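Side-chain contacts in Thiol:disulfide interchange protein DsbA (Neisseria meningitidis MC58, PDB 3HZ8), which probably acts as a periplasmic disulfide oxidoreductase of the DsbA type, introducing disulfide bonds into other proteins: residues A[93-98]-A[104-109]; A[113-116]-A[121-124]; A[33-38]-A[64-69]; A[81-86]-A[128-133]; A[41-46]-A[87-92]. The protein carries 1 engineered substitution. All blocks are in the same frame, centred on the assembly; numbering follows the deposited sequence.

Interaction 1: residues A[93-98]-A[104-109]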
# COMPACT_ATOMS: atom_id res chain seq x y z
N SER A 93 8.44 1.06 -8.32
CA SER A 93 8.69 0.69 -9.70
C SER A 93 9.90 -0.24 -9.81
O SER A 93 9.79 -1.31 -10.39
CB SER A 93 8.90 1.92 -10.57
OG SER A 93 9.07 1.53 -11.92
N HIS A 94 11.02 0.19 -9.22
CA HIS A 94 12.28 -0.58 -9.21
C HIS A 94 12.10 -1.94 -8.52
O HIS A 94 12.56 -2.96 -9.00
CB HIS A 94 13.41 0.23 -8.55
CG HIS A 94 14.19 1.07 -9.52
ND1 HIS A 94 15.56 1.20 -9.46
CD2 HIS A 94 13.79 1.80 -10.58
CE1 HIS A 94 15.97 1.98 -10.44
NE2 HIS A 94 14.91 2.36 -11.14
N ILE A 95 11.41 -1.95 -7.39
CA ILE A 95 11.26 -3.19 -6.61
C ILE A 95 10.33 -4.20 -7.27
O ILE A 95 10.63 -5.39 -7.31
CB ILE A 95 10.81 -2.88 -5.17
CG1 ILE A 95 11.89 -2.06 -4.45
CG2 ILE A 95 10.56 -4.17 -4.38
CD1 ILE A 95 11.40 -1.28 -3.27
N PHE A 96 9.19 -3.73 -7.77
CA PHE A 96 8.31 -4.62 -8.51
C PHE A 96 9.02 -5.23 -9.71
O PHE A 96 8.86 -6.41 -9.96
CB PHE A 96 7.04 -3.91 -8.98
CG PHE A 96 5.95 -3.84 -7.94
CD1 PHE A 96 5.41 -4.99 -7.37
CD2 PHE A 96 5.47 -2.61 -7.54
CE1 PHE A 96 4.39 -4.89 -6.43
CE2 PHE A 96 4.46 -2.51 -6.59
CZ PHE A 96 3.93 -3.65 -6.04
N ASP A 97 9.80 -4.42 -10.43
CA ASP A 97 10.55 -4.95 -11.59
C ASP A 97 11.53 -6.04 -11.13
O ASP A 97 11.51 -7.15 -11.65
CB ASP A 97 11.29 -3.86 -12.37
CG ASP A 97 11.92 -4.41 -13.63
OD1 ASP A 97 13.14 -4.68 -13.62
OD2 ASP A 97 11.19 -4.63 -14.62
N ALA A 98 12.35 -5.72 -10.14
CA ALA A 98 13.31 -6.68 -9.59
C ALA A 98 12.68 -8.01 -9.17
O ALA A 98 13.21 -9.08 -9.49
CB ALA A 98 14.04 -6.06 -8.42
N ILE A 104 14.61 -11.51 -8.70
CA ILE A 104 15.59 -11.37 -7.63
C ILE A 104 14.98 -11.71 -6.27
O ILE A 104 13.84 -11.32 -5.98
CB ILE A 104 16.17 -9.94 -7.58
CG1 ILE A 104 16.80 -9.56 -8.92
CG2 ILE A 104 17.23 -9.82 -6.48
CD1 ILE A 104 17.26 -8.15 -8.97
N LYS A 105 15.74 -12.41 -5.44
CA LYS A 105 15.25 -12.82 -4.13
C LYS A 105 15.47 -11.75 -3.06
O LYS A 105 16.25 -11.91 -2.12
CB LYS A 105 15.85 -14.16 -3.72
CG LYS A 105 15.40 -15.28 -4.63
CD LYS A 105 16.18 -16.56 -4.38
CE LYS A 105 15.79 -17.62 -5.40
NZ LYS A 105 14.37 -18.04 -5.22
N LEU A 106 14.72 -10.66 -3.22
CA LEU A 106 14.79 -9.56 -2.26
C LEU A 106 14.26 -9.93 -0.86
O LEU A 106 14.46 -9.17 0.09
CB LEU A 106 14.10 -8.30 -2.81
CG LEU A 106 14.66 -7.68 -4.10
CD1 LEU A 106 13.84 -6.44 -4.45
CD2 LEU A 106 16.14 -7.33 -3.96
N GLN A 107 13.61 -11.09 -0.73
CA GLN A 107 13.17 -11.55 0.60
C GLN A 107 14.33 -12.08 1.45
O GLN A 107 14.16 -12.35 2.65
CB GLN A 107 12.06 -12.61 0.49
CG GLN A 107 12.50 -13.93 -0.14
CD GLN A 107 12.38 -13.96 -1.65
OE1 GLN A 107 12.43 -12.94 -2.33
NE2 GLN A 107 12.21 -15.16 -2.20
N ASN A 108 15.49 -12.23 0.81
CA ASN A 108 16.71 -12.67 1.50
C ASN A 108 17.55 -11.45 1.86
O ASN A 108 18.07 -10.81 0.96
CB ASN A 108 17.52 -13.62 0.60
CG ASN A 108 18.91 -13.99 1.18
OD1 ASN A 108 19.44 -13.36 2.10
ND2 ASN A 108 19.51 -15.02 0.59
N PRO A 109 17.68 -11.14 3.17
CA PRO A 109 18.39 -9.92 3.57
C PRO A 109 19.78 -9.73 2.95
O PRO A 109 20.16 -8.59 2.69
CB PRO A 109 18.49 -10.06 5.09
CG PRO A 109 17.29 -10.86 5.44
CD PRO A 109 17.16 -11.87 4.34
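Leu-106 presses its CD1 methyl against helix 88-101, between Ile-95 and Ala-98. CD1 lies 4.0 Å from Ile-95 CG2 and also 4.0 Å from Ala-98 CB. It is the extended branch of the leucine: chi2 of -180° carries it straight out from CA, and it makes the touch with its end. Ile-95 meets it with its short branch, CG2, which stands beside the carbonyl carbon; the longer CG1 branch goes to Trp-115. This tryptophan of helix 109-118 packs on Ile-95, Ala-98 and Leu-106 alike, which helps to bury this apolar patch.

Further out, Ile-104 adds a second contact. Its CD1 reaches Ala-98 CB at 3.9 Å, so the alanine methyl is met by two residues of the loop. Ile-104 CB and CG1 lie close to the carbonyl oxygen of Ala-98. Lys-105 points its side chain away from the helix, while Ile-104 and Leu-106 turn theirs in. An inverse gamma turn centred on Lys-105 separates the two.

The polar edge is one backbone bond. Ile-104 N donates to Ala-98 O at 2.9 Å, and the bond is nearly straight, 166° at the hydrogen. The donor is tilted 28° from the carbonyl plane. Past the contact, Asn-108 is the N-cap of the next helix, and its OD1 accepts from Glu-110 N.

The chemistry is therefore mixed. A single directional bond ties the start of the loop to the end of the helix, and methyl groups, which set no direction, seat the rest in the helical part of the DsbA fold.

Interaction 2: residues A[113-116]-A[121-124]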
# COMPACT_ATOMS: atom_id res chain seq x y z
N LYS A 113 20.18 -6.31 0.81
CA LYS A 113 21.08 -5.24 1.24
C LYS A 113 22.08 -4.84 0.15
O LYS A 113 22.33 -3.65 -0.06
CB LYS A 113 21.80 -5.59 2.55
CG LYS A 113 20.82 -5.66 3.75
CD LYS A 113 21.53 -5.98 5.08
CE LYS A 113 22.03 -7.42 5.10
NZ LYS A 113 22.16 -7.97 6.50
N LYS A 114 22.63 -5.82 -0.56
CA LYS A 114 23.52 -5.55 -1.69
C LYS A 114 22.77 -4.79 -2.79
O LYS A 114 23.27 -3.80 -3.31
CB LYS A 114 24.12 -6.86 -2.24
CG LYS A 114 24.95 -6.71 -3.52
CD LYS A 114 25.21 -8.06 -4.18
CE LYS A 114 26.03 -7.93 -5.46
NZ LYS A 114 25.26 -7.31 -6.58
N TRP A 115 21.57 -5.27 -3.12
CA TRP A 115 20.73 -4.64 -4.14
C TRP A 115 20.42 -3.18 -3.78
O TRP A 115 20.56 -2.26 -4.61
CB TRP A 115 19.44 -5.46 -4.33
CG TRP A 115 18.57 -4.97 -5.46
CD1 TRP A 115 18.69 -5.28 -6.78
CD2 TRP A 115 17.45 -4.08 -5.35
NE1 TRP A 115 17.71 -4.63 -7.51
CE2 TRP A 115 16.94 -3.89 -6.65
CE3 TRP A 115 16.83 -3.42 -4.28
CZ2 TRP A 115 15.83 -3.07 -6.91
CZ3 TRP A 115 15.73 -2.60 -4.54
CH2 TRP A 115 15.25 -2.43 -5.85
N LEU A 116 20.01 -2.95 -2.53
CA LEU A 116 19.68 -1.59 -2.10
C LEU A 116 20.89 -0.66 -2.23
O LEU A 116 20.76 0.47 -2.70
CB LEU A 116 19.15 -1.57 -0.67
CG LEU A 116 17.71 -2.00 -0.46
CD1 LEU A 116 17.41 -2.00 1.05
CD2 LEU A 116 16.76 -1.05 -1.21
N ALA A 121 18.50 5.39 -8.83
CA ALA A 121 17.29 5.98 -9.45
C ALA A 121 16.36 6.48 -8.36
O ALA A 121 15.60 7.44 -8.57
CB ALA A 121 16.58 4.99 -10.32
N PHE A 122 16.40 5.77 -7.23
CA PHE A 122 15.99 6.29 -5.95
C PHE A 122 17.19 6.13 -5.01
O PHE A 122 18.16 5.44 -5.36
CB PHE A 122 14.75 5.55 -5.43
CG PHE A 122 14.99 4.09 -5.09
CD1 PHE A 122 14.97 3.11 -6.08
CD2 PHE A 122 15.21 3.70 -3.78
CE1 PHE A 122 15.18 1.76 -5.77
CE2 PHE A 122 15.41 2.35 -3.45
CZ PHE A 122 15.41 1.39 -4.45
N ASP A 123 17.13 6.76 -3.84
CA ASP A 123 18.24 6.77 -2.88
C ASP A 123 18.37 5.42 -2.18
O ASP A 123 17.95 5.27 -1.02
CB ASP A 123 18.07 7.92 -1.87
CG ASP A 123 19.37 8.29 -1.15
OD1 ASP A 123 20.25 7.42 -0.93
OD2 ASP A 123 19.49 9.48 -0.76
N GLY A 124 18.96 4.45 -2.88
CA GLY A 124 19.17 3.11 -2.31
C GLY A 124 19.90 3.06 -0.98
O GLY A 124 19.55 2.28 -0.09
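Gly-124 CA comes within 3.1 Å of Leu-116 O, and this is the tight part of the contact. It is a CA-H...O contact with 129° at the hydrogen, a bent and modest interaction. Having no side chain, the glycine lets the two backbones approach so closely. Gly-124 O is also near Leu-116 O, but both are acceptors and do not bond. Leu-116 CB rests 3.9 Å from Gly-124 O.

The aromatic part is less close. The side chains of Trp-115 and Phe-122 cross at about a right angle. The far carbon of the phenyl, Phe-122 CZ, lies 4.0 Å from Trp-115 CZ3 and 4.1 Å from Trp-115 CH2, so it comes obliquely to the six-membered ring of the indole. CZ3 approaches the edge of the phenyl, near its plane. In Phe-122, chi1 of 67° sets CG between the backbone N and the carbonyl carbon, and from there the far end of the ring comes near the indole. Leu-116 CD2 lies at the same phenyl edge, but at 4.3 Å it only just touches. Ala-91 of helix 88-101 and Val-127 of helix 124-132 also pack on Phe-122.

The outer side is polar. Lys-114 is exposed and forms a salt bridge with Glu-118. Asp-123 turns away from helix 109-118, and its OD1 caps Lys-126 N.

This is a short connection between two consecutive helices: the apolar residues face inward, and an aspartate N-cap starts the second helix. It belongs to the helical domain that DsbA proteins carry as an insert in their thioredoxin fold.

Interaction 3: residues A[33-38]-A[64-69]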
# COMPACT_ATOMS: atom_id res chain seq x y z
N GLY A 33 1.77 -6.93 -2.13
CA GLY A 33 3.04 -7.62 -1.92
C GLY A 33 3.93 -7.30 -3.10
O GLY A 33 3.44 -7.14 -4.22
N TYR A 34 5.24 -7.21 -2.88
CA TYR A 34 6.17 -6.93 -3.99
C TYR A 34 6.31 -8.11 -4.98
O TYR A 34 6.78 -7.93 -6.11
CB TYR A 34 7.54 -6.53 -3.45
CG TYR A 34 7.63 -5.12 -2.91
CD1 TYR A 34 7.29 -4.02 -3.70
CD2 TYR A 34 8.10 -4.89 -1.63
CE1 TYR A 34 7.42 -2.71 -3.22
CE2 TYR A 34 8.23 -3.58 -1.13
CZ TYR A 34 7.87 -2.49 -1.93
OH TYR A 34 8.01 -1.20 -1.44
N PHE A 35 5.89 -9.30 -4.57
CA PHE A 35 5.95 -10.52 -5.42
C PHE A 35 4.75 -10.62 -6.35
O PHE A 35 4.65 -11.58 -7.11
CB PHE A 35 5.91 -11.75 -4.52
CG PHE A 35 4.82 -11.67 -3.47
CD1 PHE A 35 3.48 -11.79 -3.84
CD2 PHE A 35 5.13 -11.42 -2.13
CE1 PHE A 35 2.45 -11.68 -2.90
CE2 PHE A 35 4.11 -11.29 -1.20
CZ PHE A 35 2.77 -11.42 -1.57
N CYS A 36 3.81 -9.68 -6.23
CA CYS A 36 2.46 -9.83 -6.76
C CYS A 36 2.29 -9.16 -8.14
O CYS A 36 2.31 -7.94 -8.25
CB CYS A 36 1.50 -9.24 -5.69
SG CYS A 36 -0.18 -8.78 -6.16
N PRO A 37 2.13 -9.98 -9.22
CA PRO A 37 1.99 -9.35 -10.53
C PRO A 37 0.83 -8.37 -10.69
O PRO A 37 1.01 -7.33 -11.31
CB PRO A 37 1.84 -10.54 -11.48
CG PRO A 37 2.57 -11.65 -10.77
CD PRO A 37 2.17 -11.45 -9.33
N HIS A 38 -0.33 -8.68 -10.12
CA HIS A 38 -1.46 -7.76 -10.26
C HIS A 38 -1.20 -6.47 -9.49
O HIS A 38 -1.65 -5.40 -9.90
CB HIS A 38 -2.77 -8.43 -9.86
CG HIS A 38 -3.32 -9.33 -10.92
ND1 HIS A 38 -3.01 -9.17 -12.25
CD2 HIS A 38 -4.17 -10.38 -10.85
CE1 HIS A 38 -3.64 -10.10 -12.96
NE2 HIS A 38 -4.35 -10.84 -12.13
N VAL A 64 1.56 -7.18 2.94
CA VAL A 64 1.03 -8.33 3.69
C VAL A 64 2.17 -9.20 4.23
O VAL A 64 3.28 -9.22 3.68
CB VAL A 64 0.04 -9.20 2.86
CG1 VAL A 64 -1.24 -8.42 2.57
CG2 VAL A 64 0.69 -9.76 1.58
N VAL A 65 1.90 -9.92 5.33
CA VAL A 65 2.85 -10.90 5.85
C VAL A 65 2.09 -12.20 6.07
O VAL A 65 1.28 -12.31 7.00
CB VAL A 65 3.55 -10.42 7.15
CG1 VAL A 65 4.50 -11.50 7.69
CG2 VAL A 65 4.27 -9.09 6.91
N TRP A 66 2.33 -13.17 5.18
CA TRP A 66 1.57 -14.42 5.15
C TRP A 66 2.42 -15.62 5.60
O TRP A 66 1.91 -16.72 5.74
CB TRP A 66 1.05 -14.67 3.73
CG TRP A 66 -0.12 -13.80 3.37
CD1 TRP A 66 -1.03 -13.24 4.23
CD2 TRP A 66 -0.52 -13.41 2.05
NE1 TRP A 66 -1.97 -12.52 3.52
CE2 TRP A 66 -1.68 -12.61 2.18
CE3 TRP A 66 -0.00 -13.64 0.77
CZ2 TRP A 66 -2.34 -12.06 1.08
CZ3 TRP A 66 -0.68 -13.11 -0.33
CH2 TRP A 66 -1.84 -12.32 -0.16
N GLN A 67 3.71 -15.38 5.80
CA GLN A 67 4.63 -16.39 6.32
C GLN A 67 5.85 -15.68 6.89
O GLN A 67 6.11 -14.52 6.54
CB GLN A 67 5.02 -17.41 5.23
CG GLN A 67 5.73 -16.81 4.00
CD GLN A 67 6.02 -17.81 2.89
OE1 GLN A 67 5.53 -18.94 2.91
NE2 GLN A 67 6.81 -17.37 1.90
N LYS A 68 6.61 -16.34 7.76
CA LYS A 68 7.71 -15.64 8.45
C LYS A 68 8.75 -15.10 7.47
O LYS A 68 9.37 -14.08 7.72
CB LYS A 68 8.38 -16.52 9.51
CG LYS A 68 9.24 -17.64 8.95
CD LYS A 68 9.90 -18.47 10.07
CE LYS A 68 10.77 -19.60 9.51
NZ LYS A 68 11.83 -20.10 10.46
N GLU A 69 8.92 -15.79 6.34
CA GLU A 69 9.89 -15.38 5.33
C GLU A 69 9.52 -14.06 4.66
O GLU A 69 10.35 -13.41 4.04
CB GLU A 69 10.04 -16.47 4.27
CG GLU A 69 10.69 -17.75 4.78
CD GLU A 69 9.69 -18.74 5.37
OE1 GLU A 69 8.49 -18.42 5.51
OE2 GLU A 69 10.12 -19.87 5.71
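Phe-35 sits in a type I turn from Gly-33 to Cys-36, closed by Cys-36 N to Gly-33 O at 3.3 Å, while Val-64 and Trp-66 lie in the loop after strand 57-63. The turn leads into the CxxC motif of the thioredoxin fold. Cys-36 is the N-cap residue of helix 37-50 and forms the disulfide with Cys-39. The contact is thus made right beside the redox centre, although Cys-36 itself takes no part in it.

The end of one phenyl ring does all the touching from the first segment. Phe-35 CZ lies 4.1 Å from Val-64 CG2 and 4.0 Å from Trp-66 CZ3. The valine methyl comes to the edge of the phenyl, near its plane. The indole carbon approaches obliquely, and the two aromatic side chains run at about a right angle to each other. Chi1 of Phe-35 is 47°, which folds the ring back over its own turn and toward the loop.

Val-64 CG2 has a second role. It lies 3.6 Å above the plane of the Trp-66 ring, over its centre, so one methyl serves both the indole face and the phenyl edge. The indole is also held by its polar end: Trp-66 NE1 donates to Ile-152 O. Val-155, probably the engineered position of this variant, packs on Cys-36, Val-64 and Trp-66.

Phe-35 is partly exposed and Trp-66 exposed, so the aromatic pair forms part of the surface next to the disulfide. Under the phenyl, Gly-33 CA covers one face at 3.8 Å from the ring plane, offset toward the rim.

Interaction 4: residues A[81-86]-A[128-133]; sequences DMAAAD and LAAYES
Ala-130 is the apolar centre here, met by Ala-83 and Met-82 near the end of helix 71-83. Ala-83 CB and Ala-130 CB touch at 3.7 Å, methyl against methyl. Their CA atoms are 5.9 Å apart, a close approach that small side chains permit. Met-82 covers the same methyl from its own side, with its CB 3.9 Å from Ala-130 CB. Further along, the methionine chain bends at chi3 (55°), which brings its CE back beside Ala-130 CB at 3.7 Å. Two conformers of Met-82 are deposited, so the place of this terminal methyl is less certain. Its short approach to Ser-133 OG is doubtful for the same reason. Glu-135, Ser-136 and Arg-139 of helix 134-149 also line Met-82.

Most polar bonds gather at the end of helix 124-132. Ser-133 OG donates to Ala-130 O at 2.6 Å, tilted 20° from the carbonyl plane. Ser-133 N gives a second bond to the same oxygen at 3.1 Å. Ser-136 OG is a further hydrogen-bond partner of Ala-130 O. One bond runs back to helix 71-83, where Arg-75 NH2 is hydrogen-bonded to Ser-133 O.

Between the segments themselves the contact is thus apolar and undirected, made by methyl groups. The Ala-130 carbonyl is satisfied by its bonds from Ser-133 and Ser-136, and Arg-75 supplies a polar tie to helix 71-83.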
# COMPACT_ATOMS: atom_id res chain seq x y z
N ASP A 81 8.94 3.48 2.48
CA ASP A 81 8.05 4.51 3.01
C ASP A 81 8.84 5.57 3.76
O ASP A 81 8.59 6.77 3.59
CB ASP A 81 6.99 3.87 3.91
CG ASP A 81 5.60 4.32 3.56
OD1 ASP A 81 5.45 5.22 2.71
OD2 ASP A 81 4.66 3.75 4.15
N MET A 82 9.81 5.12 4.56
CA MET A 82 10.66 5.98 5.39
C MET A 82 11.60 6.85 4.55
O MET A 82 11.43 8.06 4.43
CB MET A 82 11.49 5.12 6.36
CG MET A 82 10.68 4.36 7.41
SD MET A 82 11.58 3.09 8.34
CE MET A 82 12.95 4.07 8.97
N ALA A 83 12.62 6.20 4.00
CA ALA A 83 13.73 6.88 3.34
C ALA A 83 13.42 7.39 1.94
O ALA A 83 14.13 8.27 1.43
CB ALA A 83 14.90 5.96 3.30
N ALA A 84 12.40 6.83 1.31
CA ALA A 84 12.09 7.20 -0.06
C ALA A 84 10.72 7.86 -0.18
O ALA A 84 10.12 7.81 -1.26
CB ALA A 84 12.21 5.99 -0.99
N ALA A 85 10.23 8.47 0.90
CA ALA A 85 8.91 9.11 0.88
C ALA A 85 8.72 10.05 -0.32
O ALA A 85 7.67 10.03 -0.96
CB ALA A 85 8.63 9.84 2.19
N ASP A 86 9.76 10.83 -0.64
CA ASP A 86 9.68 11.82 -1.74
C ASP A 86 9.76 11.24 -3.15
O ASP A 86 9.41 11.91 -4.13
CB ASP A 86 10.72 12.94 -1.55
CG ASP A 86 10.47 14.14 -2.49
OD1 ASP A 86 9.30 14.44 -2.81
OD2 ASP A 86 11.46 14.78 -2.91
N LEU A 128 18.45 1.60 2.42
CA LEU A 128 19.24 0.64 3.20
C LEU A 128 19.37 1.06 4.68
O LEU A 128 19.16 0.25 5.57
CB LEU A 128 20.62 0.44 2.57
CG LEU A 128 21.54 -0.53 3.31
CD1 LEU A 128 20.89 -1.90 3.56
CD2 LEU A 128 22.89 -0.67 2.60
N ALA A 129 19.71 2.32 4.93
CA ALA A 129 19.79 2.83 6.30
C ALA A 129 18.46 2.69 7.04
O ALA A 129 18.44 2.32 8.21
CB ALA A 129 20.26 4.29 6.32
N ALA A 130 17.37 2.99 6.35
CA ALA A 130 16.04 2.82 6.91
C ALA A 130 15.75 1.35 7.23
O ALA A 130 15.17 1.05 8.28
CB ALA A 130 14.97 3.38 5.97
N TYR A 131 16.16 0.45 6.33
CA TYR A 131 16.00 -0.99 6.56
C TYR A 131 16.72 -1.42 7.83
O TYR A 131 16.21 -2.22 8.60
CB TYR A 131 16.50 -1.81 5.36
CG TYR A 131 16.38 -3.31 5.57
CD1 TYR A 131 15.24 -4.02 5.14
CD2 TYR A 131 17.39 -4.03 6.23
CE1 TYR A 131 15.13 -5.39 5.35
CE2 TYR A 131 17.28 -5.40 6.44
CZ TYR A 131 16.15 -6.07 6.00
OH TYR A 131 16.04 -7.42 6.22
N GLU A 132 17.90 -0.85 8.06
CA GLU A 132 18.70 -1.24 9.20
C GLU A 132 18.28 -0.57 10.51
O GLU A 132 18.79 -0.91 11.58
CB GLU A 132 20.19 -1.02 8.91
CG GLU A 132 20.67 -1.91 7.76
CD GLU A 132 21.99 -2.59 8.03
OE1 GLU A 132 22.86 -2.55 7.13
OE2 GLU A 132 22.17 -3.17 9.13
N SER A 133 17.33 0.36 10.43
CA SER A 133 16.85 1.09 11.60
C SER A 133 15.75 0.34 12.35
O SER A 133 14.99 -0.42 11.75
CB SER A 133 16.35 2.48 11.19
OG SER A 133 15.10 2.38 10.53

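Interaction 5: residues A[41-46]-A[87-92]; sequences HLEPVL and SKDVAN
Glu-43 reaches Asn-92 with a bent side chain. CG is anti to the backbone N (chi1 178°), which sends the chain off helix 37-50; the bend at chi2 (65°) then turns the carboxylate. In Asn-92, CG is anti to the carbonyl carbon instead. The carboxylate and amide planes stand almost perpendicular, 87° apart. Asn-92 ND2 gives Glu-43 OE2 a weak hydrogen bond of 3.4 Å, and Asn-92 CB lies 3.5 Å from the same oxygen. The other end of the amide, OD1, is hydrogen-bonded to the hydroxyl of Tyr-34.

Two waters bridge the same gap. One donates to Glu-43 OE2 (2.7 Å) and to Asp-89 O (2.8 Å). The second donates to Asp-89 OD1 at 2.7 Å and accepts from Asn-92 ND2 at 2.8 Å; its distance to Glu-43 OE2 is too short to be trusted. It lies between two carboxylates whose oxygens, Glu-43 OE2 and Asp-89 OD1, are 4.4 Å apart.

The contact joins the CxxC helix 37-50 to helix 88-101. On the first helix, Leu-42 and Leu-46 pack on Glu-30 of strand 26-32; on the second, Ala-91 packs on Val-80 of helix 71-83.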
# COMPACT_ATOMS: atom_id res chain seq x y z
N HIS A 41 0.88 -4.25 -11.62
CA HIS A 41 0.07 -3.61 -12.65
C HIS A 41 -0.79 -2.50 -12.10
O HIS A 41 -1.00 -1.49 -12.76
CB HIS A 41 -0.80 -4.63 -13.38
CG HIS A 41 -0.06 -5.39 -14.44
ND1 HIS A 41 0.26 -6.72 -14.31
CD2 HIS A 41 0.43 -4.99 -15.63
CE1 HIS A 41 0.91 -7.12 -15.39
NE2 HIS A 41 1.02 -6.09 -16.21
N LEU A 42 -1.35 -2.70 -10.91
CA LEU A 42 -2.13 -1.63 -10.27
C LEU A 42 -1.25 -0.42 -9.96
O LEU A 42 -1.71 0.72 -10.03
CB LEU A 42 -2.80 -2.14 -8.98
CG LEU A 42 -3.52 -1.12 -8.09
CD1 LEU A 42 -4.62 -0.33 -8.84
CD2 LEU A 42 -4.12 -1.78 -6.86
N GLU A 43 0.02 -0.68 -9.61
CA GLU A 43 0.92 0.35 -9.11
C GLU A 43 0.93 1.65 -9.92
O GLU A 43 0.64 2.71 -9.35
CB GLU A 43 2.34 -0.22 -8.96
CG GLU A 43 3.37 0.82 -8.49
CD GLU A 43 3.12 1.35 -7.08
OE1 GLU A 43 2.37 0.69 -6.31
OE2 GLU A 43 3.69 2.41 -6.75
N PRO A 44 1.24 1.59 -11.23
CA PRO A 44 1.27 2.86 -11.98
C PRO A 44 -0.07 3.60 -12.06
O PRO A 44 -0.10 4.84 -12.10
CB PRO A 44 1.73 2.43 -13.38
CG PRO A 44 1.37 0.99 -13.49
CD PRO A 44 1.60 0.45 -12.10
N VAL A 45 -1.18 2.86 -12.05
CA VAL A 45 -2.51 3.46 -12.10
C VAL A 45 -2.82 4.19 -10.80
O VAL A 45 -3.28 5.35 -10.79
CB VAL A 45 -3.59 2.38 -12.40
CG1 VAL A 45 -4.99 2.96 -12.31
CG2 VAL A 45 -3.37 1.74 -13.78
N LEU A 46 -2.55 3.50 -9.68
CA LEU A 46 -2.88 4.02 -8.37
C LEU A 46 -1.95 5.17 -8.00
O LEU A 46 -2.40 6.18 -7.46
CB LEU A 46 -2.82 2.91 -7.31
CG LEU A 46 -3.13 3.32 -5.86
CD1 LEU A 46 -4.50 3.97 -5.68
CD2 LEU A 46 -2.97 2.12 -4.92
N SER A 87 10.24 10.01 -3.28
CA SER A 87 10.19 9.32 -4.57
C SER A 87 9.87 7.84 -4.41
O SER A 87 10.58 6.97 -4.90
CB SER A 87 11.48 9.55 -5.38
OG SER A 87 11.36 10.70 -6.20
N LYS A 88 8.78 7.58 -3.70
CA LYS A 88 8.28 6.24 -3.48
C LYS A 88 7.92 5.55 -4.81
O LYS A 88 8.09 4.34 -4.96
CB LYS A 88 7.07 6.30 -2.56
CG LYS A 88 6.53 4.96 -2.09
CD LYS A 88 5.40 5.15 -1.10
CE LYS A 88 4.88 3.84 -0.57
NZ LYS A 88 3.85 4.06 0.47
N ASP A 89 7.44 6.33 -5.78
CA ASP A 89 6.98 5.76 -7.04
C ASP A 89 8.08 5.07 -7.84
O ASP A 89 7.88 3.97 -8.34
CB ASP A 89 6.25 6.80 -7.88
CG ASP A 89 4.99 7.30 -7.19
OD1 ASP A 89 4.56 6.66 -6.21
OD2 ASP A 89 4.44 8.33 -7.63
N VAL A 90 9.24 5.73 -7.94
CA VAL A 90 10.44 5.17 -8.56
C VAL A 90 10.91 3.91 -7.81
O VAL A 90 11.23 2.89 -8.41
CB VAL A 90 11.60 6.21 -8.59
CG1 VAL A 90 12.79 5.68 -9.38
CG2 VAL A 90 11.11 7.55 -9.17
N ALA A 91 10.94 4.01 -6.48
CA ALA A 91 11.37 2.88 -5.63
C ALA A 91 10.49 1.64 -5.84
O ALA A 91 10.98 0.55 -6.13
CB ALA A 91 11.42 3.28 -4.18
N ASN A 92 9.17 1.83 -5.73
CA ASN A 92 8.24 0.74 -5.94
C ASN A 92 8.33 0.17 -7.34
O ASN A 92 8.32 -1.05 -7.51
CB ASN A 92 6.82 1.22 -5.66
CG ASN A 92 6.54 1.34 -4.19
OD1 ASN A 92 7.31 0.87 -3.35
ND2 ASN A 92 5.41 1.95 -3.87
O HOH W 1 5.11 3.60 -8.77
O HOH W 2 4.29 4.16 -5.23

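How the interactions relate
From the N terminus, interaction 3 closes first, joining the turn before helix 37-50 to the loop after strand 57-63. Interaction 5 opens inside that span and closes beyond it at 87-92, so the two cross; the hydrogen bond between Tyr-34 and Asn-92 connects them. Interaction 4 opens at 81-86, before interaction 5 closes, and crosses it in turn. The salt bridge of Asp-81 with Lys-88 joins these two. The long span of interaction 4 encloses interactions 1 and 2, short successive closures that meet through Trp-115 and through His-94. Interaction 3 lies by the thioredoxin active-site turn, and interaction 5 joins the CxxC helix to the helical part; interactions 1, 2 and 4 hold that part together.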